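Local atomic coordinates of MmoQ Response regulator (Methylococcus capsulatus, PDB entry 3LJX), a protein that probably makes cyclic di-GMP from two GTP as a response regulator, this fragment carrying its HDOD domain. Residues 76-80 with 81-85; 9-12 with 13-17; 205-209 with 210-214. All coordinates share one frame; numbering follows the deposited sequence.

Contact 1 (76-80 with 81-85); sequences DLVGL and PAVRQ
G79 and L80 each offer a carbonyl to the first turn of helix 80-88, while V78 meets V83 and L80 runs out beside R84. L80 O accepts R84 N at 2.8 Å, an ordinary helical bond. V83 N reaches back to G79 O at 3.3 Å, a straight (168°) but weak bond, with G79 in the N-cap position. A water links the next pair, donating to V78 O at 2.8 Å and accepting from A82 N at 3.0 Å. P81 has no N-H to offer, which costs little in a first turn, where amides have no preceding turn to bond to. Among the side chains, V78 CG2 meets V83 CG2 at 3.9 Å, the two crossing at about a right angle. L80 CG lies 4.1 Å from R84 NH1; in each residue CG is anti to its own N (chi1 171° in L80), which sends the two chains out from neighbouring turns to meet. Farther out, L80 packs on L39 and I75, V83 on I43, I53 and I75, and V78 on F56, while R84 NE makes a weak bond to A29 O. At G79 phi is positive, and a side chain would press on the carbonyl of V78; glycine thus lets helix 71-78 end and helix 80-88 begin within one residue, with water spanning the V78 carbonyl and A82 amide, which stand too far apart to bond directly.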
# COMPACT_ATOMS: atom_id res chain seq x y z
N ASP A 76 3.41 -19.41 -2.58
CA ASP A 76 3.30 -20.70 -1.89
C ASP A 76 1.89 -21.25 -2.02
O ASP A 76 1.70 -22.45 -2.13
CB ASP A 76 3.63 -20.57 -0.39
CG ASP A 76 5.04 -20.07 -0.14
OD1 ASP A 76 5.87 -20.09 -1.08
OD2 ASP A 76 5.33 -19.66 1.01
N LEU A 77 0.89 -20.37 -2.00
CA LEU A 77 -0.49 -20.82 -2.00
C LEU A 77 -0.99 -21.24 -3.39
O LEU A 77 -1.49 -22.35 -3.55
CB LEU A 77 -1.41 -19.74 -1.41
CG LEU A 77 -2.89 -20.08 -1.39
CD1 LEU A 77 -3.14 -21.23 -0.42
CD2 LEU A 77 -3.72 -18.86 -1.01
N VAL A 78 -0.87 -20.36 -4.38
CA VAL A 78 -1.43 -20.63 -5.71
C VAL A 78 -0.42 -21.16 -6.75
O VAL A 78 -0.81 -21.67 -7.80
CB VAL A 78 -2.18 -19.39 -6.29
CG1 VAL A 78 -3.32 -18.99 -5.38
CG2 VAL A 78 -1.23 -18.23 -6.50
N GLY A 79 0.87 -21.06 -6.43
CA GLY A 79 1.91 -21.60 -7.29
C GLY A 79 2.64 -20.48 -8.00
O GLY A 79 2.04 -19.44 -8.32
N LEU A 80 3.93 -20.69 -8.24
CA LEU A 80 4.74 -19.73 -9.00
C LEU A 80 4.24 -19.50 -10.44
O LEU A 80 4.26 -18.37 -10.93
CB LEU A 80 6.22 -20.16 -9.01
CG LEU A 80 7.16 -19.37 -9.95
CD1 LEU A 80 7.11 -17.87 -9.70
CD2 LEU A 80 8.58 -19.85 -9.80
N PRO A 81 3.79 -20.56 -11.14
CA PRO A 81 3.30 -20.33 -12.50
C PRO A 81 2.14 -19.33 -12.57
O PRO A 81 2.15 -18.43 -13.43
CB PRO A 81 2.85 -21.73 -12.96
CG PRO A 81 3.72 -22.69 -12.16
CD PRO A 81 3.90 -22.00 -10.81
N ALA A 82 1.15 -19.47 -11.68
CA ALA A 82 0.02 -18.55 -11.70
C ALA A 82 0.48 -17.12 -11.41
O ALA A 82 0.09 -16.18 -12.10
CB ALA A 82 -1.07 -18.98 -10.73
N VAL A 83 1.32 -16.95 -10.40
CA VAL A 83 1.78 -15.61 -10.05
C VAL A 83 2.60 -15.04 -11.21
O VAL A 83 2.51 -13.84 -11.51
CB VAL A 83 2.59 -15.61 -8.74
CG1 VAL A 83 3.39 -14.32 -8.59
CG2 VAL A 83 1.64 -15.83 -7.55
N ARG A 84 3.37 -15.90 -11.87
CA ARG A 84 4.17 -15.47 -13.01
C ARG A 84 3.28 -14.90 -14.13
O ARG A 84 3.61 -13.88 -14.75
CB ARG A 84 5.03 -16.61 -13.54
CG ARG A 84 6.01 -16.17 -14.61
CD ARG A 84 6.47 -17.33 -15.47
NE ARG A 84 7.82 -17.74 -15.15
CZ ARG A 84 8.12 -18.84 -14.46
NH1 ARG A 84 7.15 -19.64 -14.03
NH2 ARG A 84 9.40 -19.13 -14.22
N GLN A 85 2.14 -15.54 -14.38
CA GLN A 85 1.17 -15.03 -15.35
C GLN A 85 0.80 -13.56 -15.07
O GLN A 85 0.68 -12.76 -16.00
CB GLN A 85 -0.09 -15.90 -15.36
CG GLN A 85 0.12 -17.29 -15.94
CD GLN A 85 0.36 -17.25 -17.44
OE1 GLN A 85 -0.39 -16.59 -18.16
NE2 GLN A 85 1.39 -17.94 -17.90
O HOH W 1 0.47 -22.01 -10.25

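Contact 2 (9-12 with 13-17); sequences PMLC and DSLPT
L15 folds its side chain back over L11 and C12, and each of its carbons finds something there. CB lies 3.7 Å from C12 O, and CG settles 3.6 Å from the same oxygen. From that fork CD1 approaches L11 O at 3.9 Å, while CD2 meets L11 CB at 4.0 Å. With CG anti to the carbonyl carbon (chi1 -57°), the branched end is set beside the backbone of L11 and C12 that leads into the turn, and leucine is long enough to reach it. The backbone here is a type I beta turn from C12 to L15, closed by a hydrogen bond from L15 N to C12 O at 3.2 Å. D13 and S14 fill the two corner positions, where small polar residues suit a tight bend. L11 CD2 rests 3.6 Å from S14 OG, whose strongest polar partner is D2: its carboxylate OD2 is hydrogen-bonded to both S14 OG and C12 N, so one oxygen ties the two limbs of the turn. D13 OD1 forms a salt bridge with R52 NE, on helix 47-58. In this all-helical chain the turn packs on two helices, ahead of helix 19-29: helix 144-152 receives L11 on A152, S14 on T151 and L15 on L147, and helix 47-58 takes L15 on A48 and C12 on R52 and R55.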
# COMPACT_ATOMS: atom_id res chain seq x y z
N PRO A 9 -17.12 1.42 -5.44
CA PRO A 9 -15.96 1.74 -6.29
C PRO A 9 -14.86 0.70 -6.12
O PRO A 9 -14.55 0.33 -5.00
CB PRO A 9 -15.48 3.09 -5.74
CG PRO A 9 -16.68 3.66 -5.01
CD PRO A 9 -17.45 2.50 -4.49
N MSE A 10 -14.28 0.26 -7.22
CA MSE A 10 -13.32 -0.82 -7.16
C MSE A 10 -12.44 -0.85 -8.41
O MSE A 10 -12.91 -1.18 -9.49
CB MSE A 10 -14.09 -2.13 -7.00
CG MSE A 10 -13.25 -3.35 -7.07
SE MSE A 10 -12.06 -3.54 -5.56
CE MSE A 10 -10.66 -4.43 -6.55
N LEU A 11 -11.16 -0.47 -8.26
CA LEU A 11 -10.19 -0.62 -9.35
C LEU A 11 -9.10 -1.57 -8.90
O LEU A 11 -8.66 -1.55 -7.75
CB LEU A 11 -9.53 0.72 -9.73
CG LEU A 11 -10.37 1.73 -10.52
CD1 LEU A 11 -11.42 2.37 -9.60
CD2 LEU A 11 -9.49 2.80 -11.16
N CYS A 12 -8.65 -2.43 -9.81
CA CYS A 12 -7.50 -3.25 -9.47
C CYS A 12 -6.66 -3.55 -10.72
O CYS A 12 -5.51 -3.14 -10.80
CB CYS A 12 -7.92 -4.53 -8.73
SG CYS A 12 -6.53 -5.46 -8.05
N ASP A 13 -7.26 -4.22 -11.70
CA ASP A 13 -6.53 -4.59 -12.90
C ASP A 13 -5.95 -3.37 -13.60
O ASP A 13 -4.90 -3.45 -14.22
CB ASP A 13 -7.41 -5.39 -13.86
CG ASP A 13 -7.83 -6.74 -13.28
OD1 ASP A 13 -7.19 -7.22 -12.31
OD2 ASP A 13 -8.81 -7.33 -13.79
N SER A 14 -6.63 -2.23 -13.49
CA SER A 14 -6.27 -1.04 -14.26
C SER A 14 -5.24 -0.14 -13.57
O SER A 14 -4.81 0.86 -14.14
CB SER A 14 -7.51 -0.21 -14.57
OG SER A 14 -7.95 0.49 -13.40
N LEU A 15 -4.87 -0.46 -12.33
CA LEU A 15 -3.91 0.41 -11.65
C LEU A 15 -2.53 0.30 -12.32
O LEU A 15 -2.05 -0.80 -12.61
CB LEU A 15 -3.83 0.08 -10.15
CG LEU A 15 -5.14 0.14 -9.34
CD1 LEU A 15 -4.92 -0.43 -7.94
CD2 LEU A 15 -5.70 1.56 -9.24
N PRO A 16 -1.88 1.44 -12.58
CA PRO A 16 -0.60 1.40 -13.30
C PRO A 16 0.56 0.93 -12.43
O PRO A 16 0.47 0.89 -11.19
CB PRO A 16 -0.39 2.86 -13.71
CG PRO A 16 -1.07 3.63 -12.60
CD PRO A 16 -2.28 2.83 -12.25
N THR A 17 1.64 0.56 -13.11
CA THR A 17 2.91 0.25 -12.49
C THR A 17 3.95 1.17 -13.12
O THR A 17 3.80 1.56 -14.28
CB THR A 17 3.29 -1.20 -12.79
OG1 THR A 17 2.34 -2.08 -12.17
CG2 THR A 17 4.70 -1.52 -12.27

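Contact 3 (205-209 with 210-214); sequences SQQDE and IRDEG
The E209 carboxylate comes to the edge of the R211 guanidinium, the two planes 57° apart. OE2 of E209 lies near the guanidinium plane, 2.9 Å from R211 NE; this is a salt bridge whose hydrogen bond is bent (141°) and weak. E209 OE1 stays 3.7 Å from R211 NH2, so the grip is on NE and not a two-toothed clasp. CG of E209 also sits in the guanidinium plane, 3.9 Å from R211 CG, as the two extended chains cross obliquely. Glutamate and arginine suit these exposed places, two residues apart, because their long arms can leave the loop and meet beyond it. Closer to the backbone a water joins three groups: it donates to E209 O and to D212 OD1 and accepts from R211 N, each at 3.0 Å. I210 turns the other way: chi1 -52° sets CG1 anti to the carbonyl carbon, beside N, and from there CD1 extends to 3.9 Å from S205 CA as the side chain enters the interior. With an alanine here CG1, CG2 and CD1 are gone, and the loop would probably lose its apolar hold on S205, A220 and A224, opening a gap against helix 214-233. The loop links helix 196-204 to helix 214-233; S205 OG returns to L202 O, R221 of the second helix binds I210 O and D212 O, and from helix 245-254, E250 takes I210 N and R253 holds R211 O.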
# COMPACT_ATOMS: atom_id res chain seq x y z
N SER A 205 -4.15 4.60 12.85
CA SER A 205 -2.81 5.18 12.71
C SER A 205 -2.89 6.58 12.13
O SER A 205 -1.90 7.31 12.16
CB SER A 205 -1.96 4.34 11.77
OG SER A 205 -2.37 4.55 10.43
N GLN A 206 -4.05 6.95 11.60
CA GLN A 206 -4.20 8.26 10.96
C GLN A 206 -4.70 9.39 11.88
O GLN A 206 -4.72 10.55 11.47
CB GLN A 206 -5.08 8.12 9.70
CG GLN A 206 -4.43 7.22 8.65
CD GLN A 206 -5.38 6.79 7.53
OE1 GLN A 206 -4.93 6.42 6.45
NE2 GLN A 206 -6.68 6.82 7.80
N GLN A 207 -5.08 9.06 13.11
CA GLN A 207 -5.48 10.07 14.08
C GLN A 207 -4.28 10.91 14.48
O GLN A 207 -3.13 10.47 14.40
CB GLN A 207 -6.02 9.44 15.36
CG GLN A 207 -7.12 8.42 15.18
CD GLN A 207 -7.33 7.67 16.47
OE1 GLN A 207 -6.80 6.57 16.65
NE2 GLN A 207 -8.07 8.27 17.39
N ASP A 208 -4.57 12.11 14.97
CA ASP A 208 -3.53 13.01 15.46
C ASP A 208 -2.78 12.36 16.62
O ASP A 208 -1.57 12.51 16.76
CB ASP A 208 -4.16 14.33 15.91
CG ASP A 208 -4.93 15.02 14.79
OD1 ASP A 208 -4.29 15.75 13.99
OD2 ASP A 208 -6.16 14.82 14.69
N GLU A 209 -3.52 11.61 17.43
CA GLU A 209 -2.98 11.05 18.66
C GLU A 209 -3.59 9.66 18.85
O GLU A 209 -4.81 9.48 18.73
CB GLU A 209 -3.33 11.99 19.81
CG GLU A 209 -3.13 11.44 21.20
CD GLU A 209 -3.40 12.50 22.28
OE1 GLU A 209 -3.76 13.63 21.91
OE2 GLU A 209 -3.24 12.20 23.49
N ILE A 210 -2.74 8.67 19.14
CA ILE A 210 -3.20 7.28 19.23
C ILE A 210 -3.05 6.74 20.64
O ILE A 210 -1.99 6.22 21.00
CB ILE A 210 -2.42 6.38 18.27
CG1 ILE A 210 -2.44 6.96 16.85
CG2 ILE A 210 -2.98 4.96 18.28
CD1 ILE A 210 -1.25 6.57 16.02
N ARG A 211 -4.12 6.85 21.43
CA ARG A 211 -4.08 6.48 22.84
C ARG A 211 -4.45 5.02 23.05
O ARG A 211 -4.08 4.40 24.05
CB ARG A 211 -5.06 7.34 23.61
CG ARG A 211 -4.83 8.82 23.46
CD ARG A 211 -5.79 9.58 24.34
NE ARG A 211 -5.79 11.00 24.02
CZ ARG A 211 -6.70 11.86 24.47
NH1 ARG A 211 -7.68 11.43 25.25
NH2 ARG A 211 -6.63 13.15 24.14
N ASP A 212 -5.21 4.48 22.09
CA ASP A 212 -5.78 3.14 22.16
C ASP A 212 -4.82 2.07 22.65
O ASP A 212 -3.65 2.01 22.24
CB ASP A 212 -6.30 2.74 20.79
CG ASP A 212 -7.20 3.79 20.18
OD1 ASP A 212 -6.73 4.93 19.98
OD2 ASP A 212 -8.38 3.47 19.90
N GLU A 213 -5.31 1.22 23.53
CA GLU A 213 -4.52 0.10 24.00
C GLU A 213 -4.69 -1.12 23.10
O GLU A 213 -5.37 -1.05 22.07
CB GLU A 213 -4.87 -0.22 25.45
CG GLU A 213 -4.09 0.63 26.44
CD GLU A 213 -4.94 1.09 27.60
OE1 GLU A 213 -4.82 2.28 27.98
OE2 GLU A 213 -5.73 0.27 28.13
N GLY A 214 -4.04 -2.22 23.47
CA GLY A 214 -4.16 -3.45 22.72
C GLY A 214 -3.29 -3.51 21.48
O GLY A 214 -2.66 -2.52 21.09
O HOH W 2 -6.71 7.90 20.41

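Contact 2 is the buried member of the three, a turn packed on helices, while contact 1 is on the surface and contact 3 is partly buried. Contacts 1 and 2 share helix 47-58 as a neighbour, although their nearest atoms stay about 10 Å apart; contact 3 lies on the opposite side of the chain's centre from both, its centre 37 Å from that of contact 1. The chemistry follows the setting: residues 76-85 rely on helical backbone bonds plus a bridging water, residues 9-17 on leucine packing, a turn bond, hydrogen bonds to D2 and the D13-R52 salt bridge, and residues 205-214 on an exposed ion pair, a water and one inward isoleucine.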